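Local coordinates for oligopeptide-binding protein AppA (Bacillus subtilis, PDB 1XOC) that binds oligopeptides as the solute-binding component of an ABC-type oligopeptide permease that can substitute for the OPP system in sporulation and genetic competence, at residues E124-S128 with F139-D145; F35-Y39 with S155-L159; P311-W317 with L421-Q427; Y428-H432 with P482-L486. All coordinates share one frame; numbering follows the deposited sequence. Where two conformers were deposited one is given.

Contact 1. Residues E124-S128 with F139-D145. With ZN (zinc ion), chain Q.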
loop_
_atom_site.group_PDB
_atom_site.type_symbol
_atom_site.label_atom_id
_atom_site.label_comp_id
_atom_site.label_asym_id
_atom_site.label_seq_id
_atom_site.Cartn_x
_atom_site.Cartn_y
_atom_site.Cartn_z
ATOM N N GLU A 124 -17.304 1.372 -5.768
ATOM C CA GLU A 124 -18.278 0.790 -6.694
ATOM C C GLU A 124 -19.561 0.242 -6.052
ATOM O O GLU A 124 -20.547 -0.022 -6.748
ATOM C CB GLU A 124 -17.653 -0.242 -7.604
ATOM C CG GLU A 124 -16.987 -1.362 -6.943
ATOM C CD GLU A 124 -16.518 -2.390 -7.970
ATOM O OE1 GLU A 124 -16.654 -2.095 -9.180
ATOM O OE2 GLU A 124 -16.045 -3.480 -7.596
ATOM N N MET A 125 -19.532 0.050 -4.746
ATOM C CA MET A 125 -20.738 -0.339 -4.038
ATOM C C MET A 125 -21.703 0.837 -3.839
ATOM O O MET A 125 -22.844 0.594 -3.485
ATOM C CB MET A 125 -20.414 -0.985 -2.686
ATOM C CG MET A 125 -20.019 -0.026 -1.568
ATOM S SD MET A 125 -18.420 0.764 -1.871
ATOM C CE MET A 125 -17.308 -0.565 -1.555
ATOM N N LEU A 126 -21.261 2.077 -4.056
ATOM C CA LEU A 126 -22.112 3.245 -3.824
ATOM C C LEU A 126 -23.065 3.501 -4.963
ATOM O O LEU A 126 -22.674 3.511 -6.136
ATOM C CB LEU A 126 -21.282 4.521 -3.619
ATOM C CG LEU A 126 -20.632 4.677 -2.280
ATOM C CD1 LEU A 126 -19.791 5.963 -2.265
ATOM C CD2 LEU A 126 -21.707 4.699 -1.165
ATOM N N LYS A 127 -24.319 3.732 -4.612
ATOM C CA LYS A 127 -25.320 4.182 -5.554
ATOM C C LYS A 127 -25.331 5.708 -5.609
ATOM O O LYS A 127 -25.375 6.302 -6.698
ATOM C CB LYS A 127 -26.679 3.700 -5.114
ATOM C CG LYS A 127 -27.785 4.033 -6.081
ATOM C CD LYS A 127 -29.109 3.692 -5.453
ATOM C CE LYS A 127 -29.309 2.199 -5.374
ATOM N NZ LYS A 127 -30.715 1.872 -4.963
ATOM N N SER A 128 -25.340 6.337 -4.432
ATOM C CA SER A 128 -25.397 7.794 -4.350
ATOM C C SER A 128 -24.919 8.307 -3.011
ATOM O O SER A 128 -24.848 7.567 -2.035
ATOM C CB SER A 128 -26.825 8.294 -4.560
ATOM O OG SER A 128 -27.690 7.774 -3.570
ATOM N N PHE A 139 -25.146 8.118 2.700
ATOM C CA PHE A 139 -24.587 7.223 1.712
ATOM C C PHE A 139 -25.531 6.085 1.451
ATOM O O PHE A 139 -26.000 5.431 2.410
ATOM C CB PHE A 139 -23.271 6.652 2.208
ATOM C CG PHE A 139 -22.174 7.678 2.386
ATOM C CD1 PHE A 139 -21.926 8.251 3.605
ATOM C CD2 PHE A 139 -21.363 8.023 1.340
ATOM C CE1 PHE A 139 -20.862 9.178 3.754
ATOM C CE2 PHE A 139 -20.311 8.926 1.508
ATOM C CZ PHE A 139 -20.057 9.492 2.691
ATOM N N LYS A 140 -25.839 5.826 0.176
ATOM C CA LYS A 140 -26.713 4.732 -0.210
ATOM C C LYS A 140 -25.947 3.756 -1.086
ATOM O O LYS A 140 -25.261 4.174 -2.018
ATOM C CB LYS A 140 -27.914 5.258 -0.980
ATOM C CG LYS A 140 -28.758 6.227 -0.130
ATOM C CD LYS A 140 -29.832 6.969 -0.905
ATOM C CE LYS A 140 -31.104 6.190 -1.003
ATOM N NZ LYS A 140 -32.119 7.039 -1.661
ATOM N N LEU A 141 -26.085 2.467 -0.776
ATOM C CA LEU A 141 -25.337 1.430 -1.460
ATOM C C LEU A 141 -26.227 0.602 -2.389
ATOM O O LEU A 141 -27.411 0.404 -2.132
ATOM C CB LEU A 141 -24.619 0.508 -0.483
ATOM C CG LEU A 141 -23.377 1.021 0.264
ATOM C CD1 LEU A 141 -23.725 2.162 1.215
ATOM C CD2 LEU A 141 -22.710 -0.146 1.044
ATOM N N LYS A 142 -25.607 0.109 -3.464
ATOM C CA LYS A 142 -26.278 -0.745 -4.445
ATOM C C LYS A 142 -26.412 -2.173 -3.930
ATOM O O LYS A 142 -27.293 -2.905 -4.358
ATOM C CB LYS A 142 -25.472 -0.811 -5.749
ATOM C CG LYS A 142 -25.120 0.476 -6.441
ATOM C CD LYS A 142 -24.206 0.161 -7.641
ATOM C CE LYS A 142 -23.552 1.378 -8.251
ATOM N NZ LYS A 142 -23.193 1.120 -9.693
ATOM N N TYR A 143 -25.468 -2.581 -3.081
ATOM C CA TYR A 143 -25.451 -3.910 -2.458
ATOM C C TYR A 143 -24.559 -3.818 -1.213
ATOM O O TYR A 143 -23.786 -2.883 -1.085
ATOM C CB TYR A 143 -24.890 -4.979 -3.438
ATOM C CG TYR A 143 -23.580 -4.571 -4.081
ATOM C CD1 TYR A 143 -22.372 -4.748 -3.418
ATOM C CD2 TYR A 143 -23.561 -3.966 -5.339
ATOM C CE1 TYR A 143 -21.178 -4.358 -4.000
ATOM C CE2 TYR A 143 -22.364 -3.561 -5.927
ATOM C CZ TYR A 143 -21.193 -3.774 -5.257
ATOM O OH TYR A 143 -19.999 -3.365 -5.812
ATOM N N LYS A 144 -24.666 -4.797 -0.317
ATOM C CA LYS A 144 -23.894 -4.793 0.920
ATOM C C LYS A 144 -22.437 -5.123 0.624
ATOM O O LYS A 144 -22.139 -6.048 -0.130
ATOM C CB LYS A 144 -24.467 -5.781 1.925
ATOM C CG LYS A 144 -25.853 -5.386 2.412
ATOM C CD LYS A 144 -26.368 -6.321 3.483
ATOM C CE LYS A 144 -27.817 -6.054 3.765
ATOM N NZ LYS A 144 -28.266 -6.817 4.970
ATOM N N ASP A 145 -21.548 -4.352 1.225
ATOM C CA ASP A 145 -20.119 -4.569 1.083
ATOM C C ASP A 145 -19.404 -3.886 2.225
ATOM O O ASP A 145 -19.384 -2.645 2.337
ATOM C CB ASP A 145 -19.664 -4.037 -0.283
ATOM C CG ASP A 145 -18.188 -4.332 -0.602
ATOM O OD1 ASP A 145 -17.853 -4.208 -1.795
ATOM O OD2 ASP A 145 -17.409 -4.698 0.302
HETATM ZN ZN ZN Q . -33.081 8.238 -3.376
#
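Met125 packs alongside Leu141 and against the ring of Tyr143: Met125 CB rests 3.7 Å from Tyr143 CE1, while Met125 CG lies 3.8 Å from Leu141 CD2. With CG set between the backbone N and the carbonyl carbon (chi1 77°) and the chain bent twice more, the thioether curls back so that CE ends by the carboxylate of Asp145, a compact course that an unbranched, flexible methionine can follow. Asp145 uses its oxygens on Lys458 and on the backbone N of Asn147, where helix 147-155 begins. Leu126 departs from the opposing strand, but its CD2 swings back to 4.0 Å from Leu141 CD1. The backbones are held at both ends. Lys142 N reaches Met125 O at 2.8 Å, and Lys140 N reaches Ser128 O at 3.0 Å in an almost straight bond. Between them Lys140 O accepts two N-H groups, from Lys127 N at 2.8 Å and from Ser128 N at 3.2 Å. On the face it shares with Ser128, Lys140 passes that serine's OG, and its NZ binds a zinc ion at 2.3 Å. Two consecutive residues facing one across an antiparallel hairpin make a classic beta bulge, here at the edge of a five-stranded sheet.

Contact 2. Residues F35-Y39 with S155-L159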
loop_
_atom_site.group_PDB
_atom_site.type_symbol
_atom_site.label_atom_id
_atom_site.label_comp_id
_atom_site.label_asym_id
_atom_site.label_seq_id
_atom_site.Cartn_x
_atom_site.Cartn_y
_atom_site.Cartn_z
ATOM N N PHE A 35 -1.156 14.232 -3.976
ATOM C CA PHE A 35 -1.836 14.165 -2.687
ATOM C C PHE A 35 -3.327 14.264 -2.901
ATOM O O PHE A 35 -3.910 15.321 -2.853
ATOM C CB PHE A 35 -1.354 15.283 -1.769
ATOM C CG PHE A 35 0.128 15.501 -1.817
ATOM C CD1 PHE A 35 0.647 16.723 -2.145
ATOM C CD2 PHE A 35 0.989 14.475 -1.552
ATOM C CE1 PHE A 35 1.993 16.911 -2.187
ATOM C CE2 PHE A 35 2.331 14.668 -1.605
ATOM C CZ PHE A 35 2.827 15.896 -1.926
ATOM N N ASN A 36 -3.913 13.114 -3.153
ATOM C CA ASN A 36 -5.333 13.003 -3.428
ATOM C C ASN A 36 -5.738 11.533 -3.399
ATOM O O ASN A 36 -5.348 10.755 -4.232
ATOM C CB ASN A 36 -5.680 13.608 -4.790
ATOM C CG ASN A 36 -7.170 13.767 -5.005
ATOM O OD1 ASN A 36 -7.967 12.930 -4.532
ATOM N ND2 ASN A 36 -7.578 14.838 -5.713
ATOM N N SER A 37 -6.480 11.127 -2.370
ATOM C CA SER A 37 -6.767 9.726 -2.176
ATOM C C SER A 37 -7.577 9.080 -3.315
ATOM O O SER A 37 -7.585 7.852 -3.451
ATOM C CB SER A 37 -7.462 9.532 -0.846
ATOM O OG SER A 37 -8.754 10.052 -0.910
ATOM N N LEU A 38 -8.247 9.892 -4.131
ATOM C CA LEU A 38 -9.013 9.355 -5.257
ATOM C C LEU A 38 -8.106 8.875 -6.406
ATOM O O LEU A 38 -8.564 8.148 -7.290
ATOM C CB LEU A 38 -10.036 10.369 -5.762
ATOM C CG LEU A 38 -11.053 10.891 -4.738
ATOM C CD1 LEU A 38 -11.884 12.028 -5.335
ATOM C CD2 LEU A 38 -11.892 9.720 -4.292
ATOM N N TYR A 39 -6.824 9.268 -6.427
ATOM C CA TYR A 39 -5.928 8.943 -7.496
ATOM C C TYR A 39 -4.656 8.216 -7.093
ATOM O O TYR A 39 -4.112 7.462 -7.891
ATOM C CB TYR A 39 -5.574 10.233 -8.261
ATOM C CG TYR A 39 -6.824 10.851 -8.857
ATOM C CD1 TYR A 39 -7.443 11.949 -8.278
ATOM C CD2 TYR A 39 -7.428 10.286 -9.965
ATOM C CE1 TYR A 39 -8.624 12.466 -8.825
ATOM C CE2 TYR A 39 -8.582 10.792 -10.509
ATOM C CZ TYR A 39 -9.194 11.883 -9.930
ATOM O OH TYR A 39 -10.369 12.366 -10.518
ATOM N N SER A 155 -10.252 5.905 4.108
ATOM C CA SER A 155 -9.314 6.088 2.965
ATOM C C SER A 155 -9.557 7.316 2.134
ATOM O O SER A 155 -8.677 7.717 1.337
ATOM C CB SER A 155 -9.402 4.879 2.053
ATOM O OG SER A 155 -9.063 3.711 2.766
ATOM N N THR A 156 -10.722 7.936 2.312
ATOM C CA THR A 156 -11.164 9.025 1.472
ATOM C C THR A 156 -10.921 10.394 2.120
ATOM O O THR A 156 -11.656 10.826 3.013
ATOM C CB THR A 156 -12.616 8.889 1.075
ATOM O OG1 THR A 156 -12.838 7.564 0.582
ATOM C CG2 THR A 156 -13.027 9.931 -0.013
ATOM N N ALA A 157 -9.860 11.049 1.650
ATOM C CA ALA A 157 -9.527 12.404 2.100
ATOM C C ALA A 157 -10.550 13.397 1.617
ATOM O O ALA A 157 -10.836 13.434 0.423
ATOM C CB ALA A 157 -8.147 12.823 1.577
ATOM N N ILE A 158 -11.075 14.232 2.534
ATOM C CA ILE A 158 -12.122 15.176 2.186
ATOM C C ILE A 158 -11.503 16.419 1.505
ATOM O O ILE A 158 -10.646 17.136 2.070
ATOM C CB ILE A 158 -13.014 15.539 3.435
ATOM C CG1 ILE A 158 -13.625 14.286 4.073
ATOM C CG2 ILE A 158 -14.065 16.505 3.024
ATOM C CD1 ILE A 158 -14.349 13.382 3.145
ATOM N N LEU A 159 -11.987 16.683 0.293
ATOM C CA LEU A 159 -11.478 17.788 -0.519
ATOM C C LEU A 159 -12.410 19.003 -0.486
ATOM O O LEU A 159 -13.621 18.853 -0.307
ATOM C CB LEU A 159 -11.315 17.326 -1.967
ATOM C CG LEU A 159 -10.451 16.083 -2.209
ATOM C CD1 LEU A 159 -10.543 15.686 -3.675
ATOM C CD2 LEU A 159 -9.013 16.337 -1.832
HETATM O O HOH W 1 -9.193 12.569 -1.734
#
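Ser37 reaches from its loop straight at the chain leaving the helix 147-155. Its CB comes first, 3.1 Å from Ser155 O, and it faces the methyl of Ala157. One bond further, OG accepts the backbone N-H of Ala157 at 3.0 Å with an N-H...O angle of 154°, and it lies 2.7 Å from a water. Placing OG between the backbone N and the carbonyl carbon (chi1 70°) turns the hydroxyl toward both partners; serine suits the spot because it is short and can donate as well as accept. The water donates to Ala157 O at 2.8 Å and to Asn36 OD1, tying the two loops a second time. That same OD1 takes the N-H of Leu38, which makes an Asx turn of Asn36 to Leu38 and fixes the side-chain amide, while ND2 is held by Asn178. Leu159 approaches this amide at about a right angle, its CD1 3.7 Å from Asn36 ND2, and also meets Leu38 CD1 at 4.2 Å. Thr156, the first residue to leave the helix, turns its hydroxyl to Ala152 and Tyr123; Ser155, still helical, bonds through OG to Asn151 and packs on the bound peptide.

Contact 3. Residues P311-W317 with L421-Q427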
loop_
_atom_site.group_PDB
_atom_site.type_symbol
_atom_site.label_atom_id
_atom_site.label_comp_id
_atom_site.label_asym_id
_atom_site.label_seq_id
_atom_site.Cartn_x
_atom_site.Cartn_y
_atom_site.Cartn_z
ATOM N N PRO A 311 -1.691 -14.600 0.755
ATOM C CA PRO A 311 -1.821 -13.175 0.415
ATOM C C PRO A 311 -2.531 -12.354 1.498
ATOM O O PRO A 311 -3.457 -11.580 1.217
ATOM C CB PRO A 311 -2.641 -13.224 -0.889
ATOM C CG PRO A 311 -3.504 -14.378 -0.705
ATOM C CD PRO A 311 -2.653 -15.412 -0.011
ATOM N N GLU A 312 -2.093 -12.505 2.736
ATOM C CA GLU A 312 -2.686 -11.756 3.849
ATOM C C GLU A 312 -1.669 -11.706 4.972
ATOM O O GLU A 312 -0.815 -12.572 5.087
ATOM C CB GLU A 312 -3.969 -12.425 4.328
ATOM C CG GLU A 312 -4.748 -11.623 5.414
ATOM C CD GLU A 312 -4.990 -10.148 5.031
ATOM O OE1 GLU A 312 -4.225 -9.270 5.498
ATOM O OE2 GLU A 312 -5.950 -9.886 4.262
ATOM N N SER A 313 -1.740 -10.665 5.783
ATOM C CA SER A 313 -0.807 -10.499 6.883
ATOM C C SER A 313 -1.254 -11.336 8.079
ATOM O O SER A 313 -2.457 -11.394 8.392
ATOM C CB SER A 313 -0.815 -9.049 7.324
ATOM O OG SER A 313 0.003 -8.874 8.434
ATOM N N PRO A 314 -0.292 -11.968 8.787
ATOM C CA PRO A 314 -0.607 -12.611 10.080
ATOM C C PRO A 314 -1.293 -11.713 11.104
ATOM O O PRO A 314 -1.892 -12.239 12.036
ATOM C CB PRO A 314 0.760 -13.070 10.585
ATOM C CG PRO A 314 1.571 -13.236 9.323
ATOM C CD PRO A 314 1.098 -12.195 8.406
ATOM N N LEU A 315 -1.248 -10.398 10.933
ATOM C CA LEU A 315 -1.936 -9.472 11.819
ATOM C C LEU A 315 -3.454 -9.486 11.618
ATOM O O LEU A 315 -4.204 -9.021 12.474
ATOM C CB LEU A 315 -1.407 -8.030 11.648
ATOM C CG LEU A 315 0.042 -7.786 12.085
ATOM C CD1 LEU A 315 0.441 -6.379 11.771
ATOM C CD2 LEU A 315 0.175 -8.050 13.567
ATOM N N SER A 316 -3.903 -9.970 10.468
ATOM C CA SER A 316 -5.297 -9.875 10.111
ATOM C C SER A 316 -6.123 -10.901 10.872
ATOM O O SER A 316 -5.741 -12.078 10.990
ATOM C CB SER A 316 -5.489 -10.129 8.633
ATOM O OG SER A 316 -6.874 -10.140 8.338
ATOM N N TRP A 317 -7.308 -10.484 11.307
ATOM C CA TRP A 317 -8.259 -11.423 11.894
ATOM C C TRP A 317 -8.687 -12.478 10.879
ATOM O O TRP A 317 -9.215 -13.519 11.259
ATOM C CB TRP A 317 -9.498 -10.714 12.462
ATOM C CG TRP A 317 -10.255 -9.859 11.497
ATOM C CD1 TRP A 317 -10.133 -8.517 11.354
ATOM C CD2 TRP A 317 -11.269 -10.265 10.560
ATOM N NE1 TRP A 317 -10.967 -8.063 10.382
ATOM C CE2 TRP A 317 -11.708 -9.107 9.900
ATOM C CE3 TRP A 317 -11.863 -11.476 10.241
ATOM C CZ2 TRP A 317 -12.692 -9.130 8.907
ATOM C CZ3 TRP A 317 -12.868 -11.502 9.272
ATOM C CH2 TRP A 317 -13.269 -10.336 8.617
ATOM N N LEU A 421 -1.175 -3.550 3.149
ATOM C CA LEU A 421 -2.466 -4.160 2.976
ATOM C C LEU A 421 -3.592 -3.345 3.537
ATOM O O LEU A 421 -3.415 -2.528 4.415
ATOM C CB LEU A 421 -2.458 -5.557 3.602
ATOM C CG LEU A 421 -1.517 -6.518 2.871
ATOM C CD1 LEU A 421 -1.190 -7.732 3.716
ATOM C CD2 LEU A 421 -2.073 -6.948 1.519
ATOM N N SER A 422 -4.782 -3.565 3.003
ATOM C CA SER A 422 -5.958 -2.977 3.611
ATOM C C SER A 422 -6.150 -3.531 5.018
ATOM O O SER A 422 -5.881 -4.720 5.278
ATOM C CB SER A 422 -7.195 -3.303 2.787
ATOM O OG SER A 422 -8.299 -2.611 3.329
ATOM N N THR A 423 -6.670 -2.698 5.917
ATOM C CA THR A 423 -6.971 -3.134 7.283
ATOM C C THR A 423 -8.241 -3.967 7.352
ATOM O O THR A 423 -8.504 -4.632 8.358
ATOM C CB THR A 423 -7.092 -1.934 8.282
ATOM O OG1 THR A 423 -8.093 -1.036 7.835
ATOM C CG2 THR A 423 -5.796 -1.171 8.381
ATOM N N PHE A 424 -9.056 -3.889 6.302
ATOM C CA PHE A 424 -10.212 -4.759 6.138
ATOM C C PHE A 424 -9.855 -5.781 5.090
ATOM O O PHE A 424 -9.592 -5.450 3.941
ATOM C CB PHE A 424 -11.445 -3.978 5.713
ATOM C CG PHE A 424 -12.669 -4.815 5.591
ATOM C CD1 PHE A 424 -13.282 -5.295 6.724
ATOM C CD2 PHE A 424 -13.190 -5.145 4.346
ATOM C CE1 PHE A 424 -14.435 -6.089 6.644
ATOM C CE2 PHE A 424 -14.335 -5.951 4.262
ATOM C CZ PHE A 424 -14.944 -6.410 5.406
ATOM N N PRO A 425 -9.812 -7.053 5.484
ATOM C CA PRO A 425 -9.251 -8.083 4.617
ATOM C C PRO A 425 -10.211 -8.467 3.492
ATOM O O PRO A 425 -11.241 -9.079 3.747
ATOM C CB PRO A 425 -9.018 -9.242 5.592
ATOM C CG PRO A 425 -10.107 -9.093 6.579
ATOM C CD PRO A 425 -10.264 -7.608 6.771
ATOM N N ASP A 426 -9.877 -8.080 2.261
ATOM C CA ASP A 426 -10.679 -8.435 1.071
ATOM C C ASP A 426 -9.730 -8.358 -0.154
ATOM O O ASP A 426 -9.201 -7.269 -0.511
ATOM C CB ASP A 426 -11.937 -7.533 0.919
ATOM C CG ASP A 426 -12.820 -7.904 -0.313
ATOM O OD1 ASP A 426 -13.966 -7.360 -0.478
ATOM O OD2 ASP A 426 -12.391 -8.769 -1.109
ATOM N N GLN A 427 -9.518 -9.528 -0.768
ATOM C CA GLN A 427 -8.581 -9.746 -1.871
ATOM C C GLN A 427 -9.135 -9.320 -3.227
ATOM O O GLN A 427 -8.418 -9.356 -4.220
ATOM C CB GLN A 427 -8.255 -11.239 -1.971
ATOM C CG GLN A 427 -7.660 -11.860 -0.724
ATOM C CD GLN A 427 -6.490 -11.118 -0.237
ATOM O OE1 GLN A 427 -6.416 -10.752 0.950
ATOM N NE2 GLN A 427 -5.556 -10.838 -1.143
HETATM O O HOH W 2 -3.386 -9.537 -0.894
HETATM O O HOH W 3 -4.928 -6.883 6.617
HETATM O O HOH W 4 -6.030 -7.264 3.340
HETATM O O HOH W 5 -7.062 -7.310 8.201
HETATM O O HOH W 6 -10.792 -5.109 9.588
#
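Pro425 lies over one face of the Trp317 indole, its CG 3.9 Å from the centroid of the six-membered ring and 28° off the ring normal. This CH-pi contact is the close-packed part: the rigid pyrrolidine presents the C-H groups of CG and CD to the indole, with CG 3.5 Å from Trp317 CZ2. Arg463 adds a cation-pi contact to the same indole. Pro425 CB continues the packing to Ser316 OG and, at 3.4 Å, to Glu312 OE2. Glu312 gets there by bending at chi2 (51°), which swings the carboxylate back so that OE1 also accepts the N-H of Ser313, at 2.9 Å on the anti side, 30° out of the carboxylate plane. Leu421 sets its CD1 against Ser313 CB.

Elsewhere the loops meet through water. One water accepts from Trp317 NE1 and donates to Thr423 O; another joins the same carbonyl to Ser316 OG, which also bonds Asn318 N. A third donates to Pro311 O at 2.9 Å, and further waters lie between the Glu312 carboxylate and Ser422 O. With no clear direct hydrogen bond across the interface, the loops meet through apolar contact and bridging water, while Ser422 and Thr423 hydrogen-bond the peptide backbone.

Contact 4. Residues Y428-H432 with P482-L486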
loop_
_atom_site.group_PDB
_atom_site.type_symbol
_atom_site.label_atom_id
_atom_site.label_comp_id
_atom_site.label_asym_id
_atom_site.label_seq_id
_atom_site.Cartn_x
_atom_site.Cartn_y
_atom_site.Cartn_z
ATOM N N TYR A 428 -10.411 -8.968 -3.270
ATOM C CA TYR A 428 -11.084 -8.570 -4.504
ATOM C C TYR A 428 -10.307 -7.449 -5.226
ATOM O O TYR A 428 -10.142 -7.490 -6.438
ATOM C CB TYR A 428 -12.501 -8.119 -4.168
ATOM C CG TYR A 428 -13.329 -7.631 -5.320
ATOM C CD1 TYR A 428 -14.250 -8.452 -5.956
ATOM C CD2 TYR A 428 -13.233 -6.307 -5.740
ATOM C CE1 TYR A 428 -15.030 -7.967 -6.995
ATOM C CE2 TYR A 428 -14.006 -5.825 -6.771
ATOM C CZ TYR A 428 -14.888 -6.658 -7.401
ATOM O OH TYR A 428 -15.668 -6.155 -8.426
ATOM N N ASP A 429 -9.841 -6.444 -4.478
ATOM C CA ASP A 429 -9.230 -5.262 -5.079
ATOM C C ASP A 429 -7.995 -5.617 -5.890
ATOM O O ASP A 429 -7.677 -4.940 -6.864
ATOM C CB ASP A 429 -8.861 -4.208 -3.999
ATOM C CG ASP A 429 -10.073 -3.491 -3.414
ATOM O OD1 ASP A 429 -11.200 -3.692 -3.920
ATOM O OD2 ASP A 429 -9.906 -2.681 -2.437
ATOM N N ILE A 430 -7.295 -6.664 -5.474
ATOM C CA ILE A 430 -6.010 -7.037 -6.051
ATOM C C ILE A 430 -6.099 -8.218 -7.028
ATOM O O ILE A 430 -5.357 -8.253 -7.998
ATOM C CB ILE A 430 -4.993 -7.350 -4.906
ATOM C CG1 ILE A 430 -4.696 -6.053 -4.111
ATOM C CG2 ILE A 430 -3.722 -7.946 -5.454
ATOM C CD1 ILE A 430 -3.854 -6.296 -2.837
ATOM N N PHE A 431 -6.993 -9.162 -6.783
ATOM C CA PHE A 431 -7.033 -10.425 -7.556
ATOM C C PHE A 431 -8.283 -10.700 -8.386
ATOM O O PHE A 431 -8.286 -11.616 -9.228
ATOM C CB PHE A 431 -6.759 -11.616 -6.640
ATOM C CG PHE A 431 -5.380 -11.607 -6.002
ATOM C CD1 PHE A 431 -4.235 -11.762 -6.766
ATOM C CD2 PHE A 431 -5.235 -11.435 -4.637
ATOM C CE1 PHE A 431 -2.973 -11.752 -6.162
ATOM C CE2 PHE A 431 -3.964 -11.409 -4.048
ATOM C CZ PHE A 431 -2.847 -11.595 -4.831
ATOM N N HIS A 432 -9.372 -9.968 -8.171
ATOM C CA HIS A 432 -10.546 -10.164 -9.032
ATOM C C HIS A 432 -10.235 -9.650 -10.461
ATOM O O HIS A 432 -9.641 -8.602 -10.635
ATOM C CB HIS A 432 -11.773 -9.489 -8.436
ATOM C CG HIS A 432 -13.045 -9.906 -9.091
ATOM N ND1 HIS A 432 -13.910 -10.831 -8.541
ATOM C CD2 HIS A 432 -13.612 -9.512 -10.248
ATOM C CE1 HIS A 432 -14.943 -10.989 -9.343
ATOM N NE2 HIS A 432 -14.785 -10.212 -10.395
ATOM N N PRO A 482 -0.280 -16.356 -8.720
ATOM C CA PRO A 482 -0.194 -15.154 -9.544
ATOM C C PRO A 482 1.034 -14.320 -9.145
ATOM O O PRO A 482 1.592 -13.573 -9.968
ATOM C CB PRO A 482 -1.489 -14.429 -9.223
ATOM C CG PRO A 482 -1.879 -14.922 -7.841
ATOM C CD PRO A 482 -1.457 -16.343 -7.827
ATOM N N TYR A 483 1.427 -14.463 -7.881
ATOM C CA TYR A 483 2.677 -13.956 -7.347
ATOM C C TYR A 483 3.473 -15.131 -6.781
ATOM O O TYR A 483 2.891 -16.155 -6.411
ATOM C CB TYR A 483 2.456 -13.035 -6.136
ATOM C CG TYR A 483 1.602 -11.787 -6.269
ATOM C CD1 TYR A 483 1.306 -11.196 -7.483
ATOM C CD2 TYR A 483 1.097 -11.171 -5.120
ATOM C CE1 TYR A 483 0.559 -10.019 -7.553
ATOM C CE2 TYR A 483 0.343 -9.989 -5.182
ATOM C CZ TYR A 483 0.084 -9.417 -6.379
ATOM O OH TYR A 483 -0.672 -8.262 -6.406
ATOM N N THR A 484 4.792 -14.943 -6.685
ATOM C CA THR A 484 5.608 -15.660 -5.728
ATOM C C THR A 484 5.618 -14.826 -4.457
ATOM O O THR A 484 6.154 -13.715 -4.422
ATOM C CB THR A 484 7.048 -15.918 -6.248
ATOM O OG1 THR A 484 6.965 -16.778 -7.374
ATOM C CG2 THR A 484 7.881 -16.555 -5.241
ATOM N N PHE A 485 5.021 -15.352 -3.407
ATOM C CA PHE A 485 4.988 -14.646 -2.153
ATOM C C PHE A 485 6.353 -14.802 -1.514
ATOM O O PHE A 485 6.883 -15.904 -1.473
ATOM C CB PHE A 485 3.851 -15.198 -1.273
ATOM C CG PHE A 485 2.497 -14.972 -1.872
ATOM C CD1 PHE A 485 1.885 -15.971 -2.636
ATOM C CD2 PHE A 485 1.861 -13.754 -1.738
ATOM C CE1 PHE A 485 0.650 -15.748 -3.244
ATOM C CE2 PHE A 485 0.640 -13.530 -2.333
ATOM C CZ PHE A 485 0.027 -14.528 -3.081
ATOM N N LEU A 486 6.951 -13.708 -1.031
ATOM C CA LEU A 486 8.316 -13.759 -0.514
ATOM C C LEU A 486 8.371 -13.746 1.011
ATOM O O LEU A 486 8.814 -14.715 1.606
ATOM C CB LEU A 486 9.199 -12.660 -1.144
ATOM C CG LEU A 486 9.530 -12.763 -2.656
ATOM C CD1 LEU A 486 10.287 -11.507 -3.068
ATOM C CD2 LEU A 486 10.280 -14.034 -3.023
#
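A single helical turn, 428-431, closed by the bond from His432 N to Tyr428 O at 3.1 Å, faces the start of the strand 483-496. The backbones stay well apart, with the CA atoms of Phe431 and Pro482 8.5 Å from each other, so side chains alone bridge the gap and join the short helix to the sheet.

Phe431 does most of the bridging. Its CG lies opposite the carbonyl carbon and beside the backbone N (chi1 -63°), which sends the ring out from the end of the helix toward the strand. CZ comes 3.6 Å from Tyr483 CE2, and Phe431 CE1 lies over one face of the Tyr483 ring, toward its rim. The ring planes stand 55° apart and their centroids 5.1 Å, an oblique pairing. Pro482 CG touches Phe431 CE1 at 3.8 Å; a proline suits the position before the strand, where it offers a rigid apolar surface. Phe485 meets Phe431 CZ with the edge of its own ring, at 4.5 Å. Ile430 lays CG2 over the centre of the Phe431 ring and also reaches Tyr483 OH at 3.2 Å, bracing the phenyl from its own segment; Ile430 packs on a polar side chain of the bound peptide as well.

Tyr268 also stacks on the Tyr483 ring, and Ile477 of the helix 463-480 touches Phe431, Pro482 and Phe485. Apolar packing dominates: no hydrogen bond crosses the interface, and the buried tyrosine hydroxyl finds its polar partner in Trp419 NE1, which lets a polar group sit among hydrocarbon surfaces.

In the fold
From the N terminus, contact 2 opens first: the loop at 35-39, after strand 23-28, waits until 155-159, the chain leaving helix 147-155, to be closed. Within that span the hairpin of contact 1 opens and shuts, so contact 1 is nested in contact 2. Contacts 3 and 4 follow in series, the first ending at Gln427 and the second starting at the next residue, Tyr428. Contact 3 joins the loop after strand 306-307 to the one after strand 414-420; contact 4 ties the short helix 428-431 to strand 483-496. The two touch where Pro311 packs on Phe485 and Phe431. Contact 1 meets contact 4 through a probable hydrogen bond between Glu124 and Tyr428, linking the hairpin to that helix.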